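Local coordinates for protein CurJ (PDB 5TZ6) that probably removes water, in a vinylogous dehydration, from a polyketide chain during curacin biosynthesis, here in an inactive variant with a bound ligand, at residues L35-D40 against T209-H214; S53-L58 against F243-F248; F222-A227 against L259-C264. The protein carries 1 engineered substitution. One frame throughout, in Å; residues are numbered along the deposited sequence.

Contact 1. Residues L35-D40 against T209-H214; sequences LPFLAD and TKYQLH
Leu35 makes the first touch, a light one: its CD2 lies 4.3 Å from Tyr211 OH, so a methyl rests beside the hydroxyl at the outer end of the tyrosine. The chain then enters a 3-10 turn, in which Leu38 N bonds to Leu35 O at 3.1 Å, and Phe37 on that turn carries most of the contact. Its CG sits between the backbone N and the carbonyl carbon (chi1 59°), a setting that projects the ring across to the 209-214 loop. There it meets two partners at two different places. Tyr211, arriving from the opposite direction, brings its hydroxyl to the ring edge, near the ring plane, with OH 3.5 Å from Phe37 CE2. His214 takes a face: the pair is T-shaped, with the edge of the imidazole directed at the phenyl, centroids 4.7 Å apart and planes at 64°. The approach is off-centre: His214 CE1 stands above the face but toward the rim, 3.6 Å from Phe37 CD2. The arrangement belongs to the double-hotdog fold of polyketide synthase dehydratases, and it links the loop leading to strand 41-43 in one half with the loop preceding helix 215-223 in the other. His214 is the N-cap of that helix; its ND1 takes the backbone N-H of Thr216, which limits the rotation of the imidazole while CE1 and NE2 are turned to the phenylalanine. The imidazole also has CD2 over a face of the Tyr211 ring, near its rim, and is thus packed between two aromatic side chains. Pro215 and Thr216, at the start of that helix, touch the Phe37 side chain as well. Further on, Asp40 N returns to Phe37 O at 2.9 Å, and the Asp40 carboxylate bonds through OD2 to the hydroxyl of Ser181.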
loop_
_atom_site.group_PDB
_atom_site.type_symbol
_atom_site.label_atom_id
_atom_site.label_comp_id
_atom_site.label_asym_id
_atom_site.label_seq_id
_atom_site.Cartn_x
_atom_site.Cartn_y
_atom_site.Cartn_z
ATOM N N LEU A 35 3.745 12.927 13.703
ATOM C CA LEU A 35 4.402 12.372 14.885
ATOM C C LEU A 35 4.989 13.527 15.684
ATOM O O LEU A 35 6.155 13.905 15.494
ATOM C CB LEU A 35 5.471 11.359 14.487
ATOM C CG LEU A 35 4.917 10.211 13.643
ATOM C CD1 LEU A 35 6.028 9.276 13.206
ATOM C CD2 LEU A 35 3.854 9.467 14.437
ATOM N N PRO A 36 4.212 14.098 16.606
ATOM C CA PRO A 36 4.670 15.317 17.292
ATOM C C PRO A 36 5.967 15.130 18.057
ATOM O O PRO A 36 6.833 16.010 18.008
ATOM C CB PRO A 36 3.496 15.654 18.222
ATOM C CG PRO A 36 2.312 14.985 17.598
ATOM C CD PRO A 36 2.845 13.720 16.996
ATOM N N PHE A 37 6.134 14.003 18.754
ATOM C CA PHE A 37 7.329 13.809 19.567
ATOM C C PHE A 37 8.610 13.874 18.742
ATOM O O PHE A 37 9.689 14.082 19.309
ATOM C CB PHE A 37 7.272 12.460 20.282
ATOM C CG PHE A 37 7.159 11.281 19.342
ATOM C CD1 PHE A 37 8.286 10.741 18.743
ATOM C CD2 PHE A 37 5.926 10.715 19.060
ATOM C CE1 PHE A 37 8.184 9.663 17.883
ATOM C CE2 PHE A 37 5.822 9.639 18.201
ATOM C CZ PHE A 37 6.952 9.115 17.611
ATOM N N LEU A 38 8.520 13.701 17.421
ATOM C CA LEU A 38 9.707 13.830 16.583
ATOM C C LEU A 38 10.343 15.209 16.716
ATOM O O LEU A 38 11.553 15.359 16.510
ATOM C CB LEU A 38 9.345 13.551 15.125
ATOM C CG LEU A 38 9.212 12.078 14.724
ATOM C CD1 LEU A 38 8.763 11.959 13.278
ATOM C CD2 LEU A 38 10.527 11.358 14.938
ATOM N N ALA A 39 9.556 16.221 17.074
ATOM C CA ALA A 39 10.096 17.557 17.258
ATOM C C ALA A 39 10.953 17.681 18.513
ATOM O O ALA A 39 11.482 18.768 18.772
ATOM C CB ALA A 39 8.954 18.575 17.301
ATOM N N ASP A 40 11.114 16.607 19.286
ATOM C CA ASP A 40 11.855 16.656 20.538
ATOM C C ASP A 40 13.219 15.986 20.452
ATOM O O ASP A 40 13.898 15.855 21.475
ATOM C CB ASP A 40 11.035 16.031 21.666
ATOM C CG ASP A 40 9.914 16.931 22.128
ATOM O OD1 ASP A 40 9.903 18.105 21.708
ATOM O OD2 ASP A 40 9.060 16.485 22.923
ATOM N N THR A 209 -0.634 3.458 24.618
ATOM C CA THR A 209 -1.414 2.227 24.648
ATOM C C THR A 209 -1.428 1.535 23.294
ATOM O O THR A 209 -1.450 0.300 23.234
ATOM C CB THR A 209 -2.843 2.519 25.105
ATOM O OG1 THR A 209 -3.039 1.990 26.423
ATOM C CG2 THR A 209 -3.855 1.899 24.147
ATOM N N LYS A 210 -1.413 2.303 22.203
ATOM C CA LYS A 210 -1.415 1.711 20.872
ATOM C C LYS A 210 -0.030 1.258 20.432
ATOM O O LYS A 210 0.075 0.445 19.507
ATOM C CB LYS A 210 -1.975 2.709 19.853
ATOM C CG LYS A 210 -3.368 2.372 19.331
ATOM C CD LYS A 210 -4.441 2.650 20.368
ATOM C CE LYS A 210 -5.830 2.606 19.747
ATOM N NZ LYS A 210 -6.073 1.344 18.993
ATOM N N TYR A 211 1.022 1.756 21.074
ATOM C CA TYR A 211 2.381 1.350 20.748
ATOM C C TYR A 211 2.758 0.077 21.493
ATOM O O TYR A 211 2.362 -0.127 22.643
ATOM C CB TYR A 211 3.375 2.449 21.121
ATOM C CG TYR A 211 3.339 3.704 20.273
ATOM C CD1 TYR A 211 2.477 4.747 20.580
ATOM C CD2 TYR A 211 4.200 3.864 19.193
ATOM C CE1 TYR A 211 2.455 5.907 19.821
ATOM C CE2 TYR A 211 4.182 5.022 18.425
ATOM C CZ TYR A 211 3.309 6.039 18.745
ATOM O OH TYR A 211 3.285 7.193 17.991
ATOM N N GLN A 212 3.537 -0.781 20.832
ATOM C CA GLN A 212 4.235 -1.835 21.560
ATOM C C GLN A 212 5.264 -1.231 22.512
ATOM O O GLN A 212 5.200 -1.430 23.730
ATOM C CB GLN A 212 4.904 -2.813 20.586
ATOM C CG GLN A 212 3.956 -3.787 19.895
ATOM C CD GLN A 212 2.894 -3.097 19.067
ATOM O OE1 GLN A 212 3.204 -2.303 18.182
ATOM N NE2 GLN A 212 1.631 -3.403 19.345
ATOM N N LEU A 213 6.230 -0.497 21.960
ATOM C CA LEU A 213 7.184 0.292 22.732
ATOM C C LEU A 213 7.340 1.635 22.044
ATOM O O LEU A 213 7.784 1.695 20.894
ATOM C CB LEU A 213 8.545 -0.397 22.852
ATOM C CG LEU A 213 8.680 -1.604 23.772
ATOM C CD1 LEU A 213 10.136 -2.018 23.852
ATOM C CD2 LEU A 213 8.131 -1.285 25.156
ATOM N N HIS A 214 6.969 2.701 22.742
ATOM C CA HIS A 214 7.049 4.030 22.165
ATOM C C HIS A 214 8.480 4.320 21.719
ATOM O O HIS A 214 9.436 3.943 22.409
ATOM C CB HIS A 214 6.590 5.077 23.179
ATOM C CG HIS A 214 6.190 6.382 22.562
ATOM N ND1 HIS A 214 7.108 7.343 22.196
ATOM C CD2 HIS A 214 4.972 6.888 22.252
ATOM C CE1 HIS A 214 6.472 8.383 21.683
ATOM N NE2 HIS A 214 5.175 8.133 21.707
#

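Contact 2. Residues S53-L58 against F243-F248; sequences SHISLL and FSIDKF
Ile55 presents two different methyl groups to Ile245 and Phe248, and the contact follows from how its branches divide the work. The branch methyl CG2 stands almost exactly over the middle of the Phe248 ring, 3.9 Å from the centroid and only 5° off the ring normal. This is a CH-pi contact of the centred kind: CG2 lies 4.0 Å from both CZ and CE2 of Phe248, and scarcely farther from the ring atoms across from them. The longer branch goes elsewhere. With CG1 beside the backbone N and anti to the carbonyl carbon (chi1 -62°), Ile55 extends CD1 to meet CD1 of Ile245 tip to tip at 3.6 Å. That same CD1 also comes within 4.1 Å of Phe248 CD2, so the two halves of the contact join at the rim of the ring. Phe248, for its part, has CG anti to its backbone N (chi1 -175°), extending the ring from the strand so that one face receives the methyl.

Ile245 and Phe248 are three residues apart, a spacing that in an unbroken strand would place their side chains on opposite faces. Here the chain turns a corner at Asp246, and both side chains are directed at the helix. The contact is wholly apolar and buried, an example of a hotdog helix packed against the strands that wrap it; this helix belongs to one half of the double hotdog and the strand to the other. Phe222 of helix 215-223 lies against both isoleucines, while Leu213 adds to the packing of Phe248. Around these strand residues, Ile76 of strand 71-77 and Phe295 of strand 288-300 touch Ile245, and Val292 of strand 288-300 touches Phe248.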
loop_
_atom_site.group_PDB
_atom_site.type_symbol
_atom_site.label_atom_id
_atom_site.label_comp_id
_atom_site.label_asym_id
_atom_site.label_seq_id
_atom_site.Cartn_x
_atom_site.Cartn_y
_atom_site.Cartn_z
ATOM N N SER A 53 13.683 4.628 17.105
ATOM C CA SER A 53 12.390 4.816 16.466
ATOM C C SER A 53 12.128 3.718 15.449
ATOM O O SER A 53 11.040 3.136 15.416
ATOM C CB SER A 53 12.326 6.185 15.795
ATOM O OG SER A 53 11.151 6.296 15.009
ATOM N N HIS A 54 13.117 3.427 14.597
ATOM C CA HIS A 54 12.961 2.345 13.628
ATOM C C HIS A 54 12.716 1.007 14.313
ATOM O O HIS A 54 11.997 0.157 13.772
ATOM C CB HIS A 54 14.184 2.283 12.716
ATOM C CG HIS A 54 14.463 3.577 12.019
ATOM N ND1 HIS A 54 15.577 4.342 12.287
ATOM C CD2 HIS A 54 13.745 4.264 11.097
ATOM C CE1 HIS A 54 15.544 5.436 11.544
ATOM N NE2 HIS A 54 14.443 5.412 10.815
ATOM N N ILE A 55 13.292 0.803 15.502
ATOM C CA ILE A 55 12.995 -0.409 16.262
ATOM C C ILE A 55 11.518 -0.450 16.639
ATOM O O ILE A 55 10.830 -1.461 16.441
ATOM C CB ILE A 55 13.904 -0.500 17.500
ATOM C CG1 ILE A 55 15.373 -0.575 17.061
ATOM C CG2 ILE A 55 13.483 -1.650 18.406
ATOM C CD1 ILE A 55 16.304 -1.135 18.103
ATOM N N SER A 56 11.005 0.653 17.183
ATOM C CA SER A 56 9.584 0.718 17.511
ATOM C C SER A 56 8.717 0.483 16.271
ATOM O O SER A 56 7.685 -0.202 16.337
ATOM C CB SER A 56 9.288 2.068 18.173
ATOM O OG SER A 56 7.902 2.308 18.292
ATOM N N LEU A 57 9.155 0.997 15.118
ATOM C CA LEU A 57 8.416 0.812 13.872
ATOM C C LEU A 57 8.377 -0.656 13.463
ATOM O O LEU A 57 7.339 -1.160 13.003
ATOM C CB LEU A 57 9.044 1.666 12.772
ATOM C CG LEU A 57 8.412 1.676 11.381
ATOM C CD1 LEU A 57 6.972 2.145 11.444
ATOM C CD2 LEU A 57 9.221 2.579 10.459
ATOM N N LEU A 58 9.497 -1.364 13.628
ATOM C CA LEU A 58 9.495 -2.781 13.282
ATOM C C LEU A 58 8.641 -3.579 14.256
ATOM O O LEU A 58 7.961 -4.525 13.852
ATOM C CB LEU A 58 10.918 -3.319 13.226
ATOM C CG LEU A 58 11.626 -2.822 11.964
ATOM C CD1 LEU A 58 13.130 -2.719 12.164
ATOM C CD2 LEU A 58 11.288 -3.729 10.788
ATOM N N PHE A 243 24.901 1.915 17.136
ATOM C CA PHE A 243 25.474 1.497 15.867
ATOM C C PHE A 243 25.037 0.104 15.439
ATOM O O PHE A 243 24.763 -0.108 14.253
ATOM C CB PHE A 243 27.000 1.570 15.970
ATOM C CG PHE A 243 27.716 1.114 14.733
ATOM C CD1 PHE A 243 28.066 -0.220 14.567
ATOM C CD2 PHE A 243 28.058 2.024 13.742
ATOM C CE1 PHE A 243 28.732 -0.643 13.428
ATOM C CE2 PHE A 243 28.727 1.601 12.594
ATOM C CZ PHE A 243 29.063 0.268 12.442
ATOM N N SER A 244 24.960 -0.850 16.367
ATOM C CA SER A 244 24.525 -2.192 16.003
ATOM C C SER A 244 23.924 -2.873 17.226
ATOM O O SER A 244 24.231 -2.521 18.365
ATOM C CB SER A 244 25.685 -3.022 15.447
ATOM O OG SER A 244 26.666 -3.256 16.443
ATOM N N ILE A 245 23.070 -3.866 16.979
ATOM C CA ILE A 245 22.407 -4.605 18.050
ATOM C C ILE A 245 22.357 -6.081 17.673
ATOM O O ILE A 245 21.840 -6.437 16.608
ATOM C CB ILE A 245 20.987 -4.073 18.310
ATOM C CG1 ILE A 245 21.053 -2.687 18.945
ATOM C CG2 ILE A 245 20.222 -5.021 19.206
ATOM C CD1 ILE A 245 19.715 -1.997 19.039
ATOM N N ASP A 246 22.882 -6.944 18.542
ATOM C CA ASP A 246 22.822 -8.374 18.256
ATOM C C ASP A 246 21.392 -8.898 18.353
ATOM O O ASP A 246 20.911 -9.567 17.434
ATOM C CB ASP A 246 23.764 -9.147 19.179
ATOM C CG ASP A 246 25.224 -8.807 18.932
ATOM O OD1 ASP A 246 25.555 -8.431 17.787
ATOM O OD2 ASP A 246 26.038 -8.913 19.876
ATOM N N LYS A 247 20.687 -8.602 19.447
ATOM C CA LYS A 247 19.305 -9.058 19.542
ATOM C C LYS A 247 18.471 -8.156 20.442
ATOM O O LYS A 247 18.845 -7.893 21.585
ATOM C CB LYS A 247 19.247 -10.498 20.057
ATOM C CG LYS A 247 17.835 -11.044 20.178
ATOM C CD LYS A 247 17.847 -12.540 20.379
ATOM C CE LYS A 247 18.526 -12.899 21.686
ATOM N NZ LYS A 247 18.744 -14.367 21.799
ATOM N N PHE A 248 17.322 -7.721 19.935
ATOM C CA PHE A 248 16.344 -6.948 20.689
ATOM C C PHE A 248 15.059 -7.763 20.794
ATOM O O PHE A 248 14.440 -8.080 19.777
ATOM C CB PHE A 248 16.076 -5.611 19.998
ATOM C CG PHE A 248 15.170 -4.693 20.770
ATOM C CD1 PHE A 248 13.823 -4.978 20.913
ATOM C CD2 PHE A 248 15.664 -3.524 21.326
ATOM C CE1 PHE A 248 12.993 -4.133 21.618
ATOM C CE2 PHE A 248 14.837 -2.667 22.029
ATOM C CZ PHE A 248 13.497 -2.975 22.176
#

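Contact 3. Residues F222-A227 against L259-C264; sequences FQSIIA and LWCYTC
Ile225 and Thr263 mark the closest backbone approach, CA to CA 6.9 Å, where helix 215-223 runs on into residues of helical backbone angles beside strand 258-267. The polar link lies one residue earlier: Thr263 OG1 donates a hydrogen bond of 2.8 Å to Ser224 OG. With chi1 at 60° the serine hydroxyl turns back over its own backbone, where it also bonds to the carbonyl oxygen of Cys221 one turn back. It therefore accepts from the strand and gives to the helix, and two buried hydroxyls are satisfied in a short relay. Cys261, two residues along the same face of the strand, sets its SG 3.9 Å from Ser224 OG, a packing contact. Through its methyl branch the threonine also touches the helix segment, Thr263 CG2 lying 4.3 Å from Ile225 CG2, a looser apolar contact. Val195 and Ile279, from the strands flanking 258-267, pack on Thr263, while Phe240 and Phe275 meet Ile225. The whole is the helix-against-sheet packing of a hotdog fold, here next to the ligand pocket: the side chain of Ile225 is about 6 Å from the bound 5-hydroxy-2-methylhept-2-enoic acid.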
loop_
_atom_site.group_PDB
_atom_site.type_symbol
_atom_site.label_atom_id
_atom_site.label_comp_id
_atom_site.label_asym_id
_atom_site.label_seq_id
_atom_site.Cartn_x
_atom_site.Cartn_y
_atom_site.Cartn_z
ATOM N N PHE A 222 18.407 3.277 25.269
ATOM C CA PHE A 222 19.758 3.492 24.751
ATOM C C PHE A 222 20.485 4.626 25.476
ATOM O O PHE A 222 21.716 4.590 25.598
ATOM C CB PHE A 222 19.718 3.765 23.249
ATOM C CG PHE A 222 19.153 2.631 22.442
ATOM C CD1 PHE A 222 19.042 1.361 22.989
ATOM C CD2 PHE A 222 18.750 2.828 21.129
ATOM C CE1 PHE A 222 18.520 0.314 22.252
ATOM C CE2 PHE A 222 18.233 1.787 20.383
ATOM C CZ PHE A 222 18.116 0.527 20.947
ATOM N N GLN A 223 19.748 5.628 25.974
ATOM C CA GLN A 223 20.372 6.743 26.683
ATOM C C GLN A 223 20.992 6.293 27.992
ATOM O O GLN A 223 21.922 6.938 28.490
ATOM C CB GLN A 223 19.356 7.843 26.981
ATOM C CG GLN A 223 18.682 8.469 25.788
ATOM C CD GLN A 223 17.502 9.314 26.218
ATOM O OE1 GLN A 223 17.439 9.757 27.361
ATOM N NE2 GLN A 223 16.551 9.523 25.315
ATOM N N SER A 224 20.477 5.211 28.579
ATOM C CA SER A 224 21.034 4.763 29.851
ATOM C C SER A 224 22.543 4.552 29.767
ATOM O O SER A 224 23.255 4.790 30.748
ATOM C CB SER A 224 20.352 3.474 30.311
ATOM O OG SER A 224 20.532 2.430 29.368
ATOM N N ILE A 225 23.060 4.127 28.609
ATOM C CA ILE A 225 24.486 3.818 28.546
ATOM C C ILE A 225 25.315 5.068 28.765
ATOM O O ILE A 225 26.457 4.980 29.230
ATOM C CB ILE A 225 24.893 3.153 27.214
ATOM C CG1 ILE A 225 25.212 4.216 26.164
ATOM C CG2 ILE A 225 23.823 2.179 26.725
ATOM C CD1 ILE A 225 26.455 3.897 25.360
ATOM N N ILE A 226 24.756 6.241 28.468
ATOM C CA ILE A 226 25.500 7.476 28.667
ATOM C C ILE A 226 25.957 7.582 30.112
ATOM O O ILE A 226 26.992 8.196 30.402
ATOM C CB ILE A 226 24.635 8.686 28.267
ATOM C CG1 ILE A 226 24.431 8.731 26.751
ATOM C CG2 ILE A 226 25.243 9.988 28.801
ATOM C CD1 ILE A 226 25.723 8.757 25.957
ATOM N N ALA A 227 25.206 6.979 31.040
ATOM C CA ALA A 227 25.520 7.089 32.460
ATOM C C ALA A 227 26.773 6.324 32.857
ATOM O O ALA A 227 27.269 6.521 33.971
ATOM C CB ALA A 227 24.333 6.611 33.300
ATOM N N LEU A 259 8.774 2.357 34.797
ATOM C CA LEU A 259 9.530 1.180 34.391
ATOM C C LEU A 259 10.946 1.272 34.940
ATOM O O LEU A 259 11.413 2.345 35.330
ATOM C CB LEU A 259 9.591 1.042 32.863
ATOM C CG LEU A 259 8.273 1.063 32.097
ATOM C CD1 LEU A 259 8.550 0.868 30.617
ATOM C CD2 LEU A 259 7.306 0.003 32.624
ATOM N N TRP A 260 11.632 0.130 34.961
ATOM C CA TRP A 260 13.020 0.073 35.395
ATOM C C TRP A 260 13.886 -0.391 34.233
ATOM O O TRP A 260 13.490 -1.278 33.474
ATOM C CB TRP A 260 13.201 -0.873 36.583
ATOM C CG TRP A 260 12.524 -0.418 37.845
ATOM C CD1 TRP A 260 11.315 -0.838 38.321
ATOM C CD2 TRP A 260 13.020 0.532 38.797
ATOM N NE1 TRP A 260 11.027 -0.205 39.505
ATOM C CE2 TRP A 260 12.058 0.639 39.821
ATOM C CE3 TRP A 260 14.184 1.301 38.884
ATOM C CZ2 TRP A 260 12.224 1.482 40.915
ATOM C CZ3 TRP A 260 14.349 2.135 39.970
ATOM C CH2 TRP A 260 13.373 2.222 40.971
ATOM N N CYS A 261 15.071 0.201 34.103
ATOM C CA CYS A 261 15.997 -0.125 33.028
ATOM C C CYS A 261 17.367 -0.428 33.619
ATOM O O CYS A 261 18.023 0.469 34.158
ATOM C CB CYS A 261 16.091 1.014 32.016
ATOM S SG CYS A 261 17.278 0.671 30.717
ATOM N N TYR A 262 17.811 -1.672 33.490
ATOM C CA TYR A 262 19.103 -2.112 33.995
ATOM C C TYR A 262 20.054 -2.310 32.826
ATOM O O TYR A 262 19.712 -2.976 31.851
ATOM C CB TYR A 262 18.959 -3.407 34.792
ATOM C CG TYR A 262 20.265 -4.009 35.263
ATOM C CD1 TYR A 262 21.125 -3.295 36.086
ATOM C CD2 TYR A 262 20.620 -5.309 34.911
ATOM C CE1 TYR A 262 22.315 -3.846 36.525
ATOM C CE2 TYR A 262 21.806 -5.872 35.350
ATOM C CZ TYR A 262 22.650 -5.135 36.155
ATOM O OH TYR A 262 23.833 -5.686 36.593
ATOM N N THR A 263 21.236 -1.716 32.917
ATOM C CA THR A 263 22.214 -1.749 31.841
ATOM C C THR A 263 23.566 -2.123 32.419
ATOM O O THR A 263 23.906 -1.711 33.532
ATOM C CB THR A 263 22.332 -0.390 31.125
ATOM O OG1 THR A 263 21.078 -0.034 30.529
ATOM C CG2 THR A 263 23.407 -0.445 30.050
ATOM N N CYS A 264 24.331 -2.912 31.673
ATOM C CA CYS A 264 25.716 -3.169 32.046
ATOM C C CYS A 264 26.554 -3.257 30.785
ATOM O O CYS A 264 26.063 -3.643 29.726
ATOM C CB CYS A 264 25.867 -4.442 32.890
ATOM S SG CYS A 264 24.754 -5.773 32.443
#

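In the fold
Helix 215-223 connects the three contacts: contact 1 ends at its N-cap, contact 3 begins in its last turn, and its Phe222 touches contact 2. Phe222 CZ lies 3.5 Å from Ile245 CD1 and 3.8 Å from Ile55 CD1. Contacts 1 and 2 meet through Ser56 OG and Leu213 O, 2.7 Å apart and probably hydrogen-bonded. Contacts 1 and 3, with centres about 19 Å apart, do not touch. Asp219, on the same helix, lines the ligand pocket and bonds to Gln223. The side chain of Ile225 is about 6 Å from the bound acid, that of Ile55 about 10 Å and that of Phe37 about 12 Å; none of the residues touching across the contacts lines the pocket.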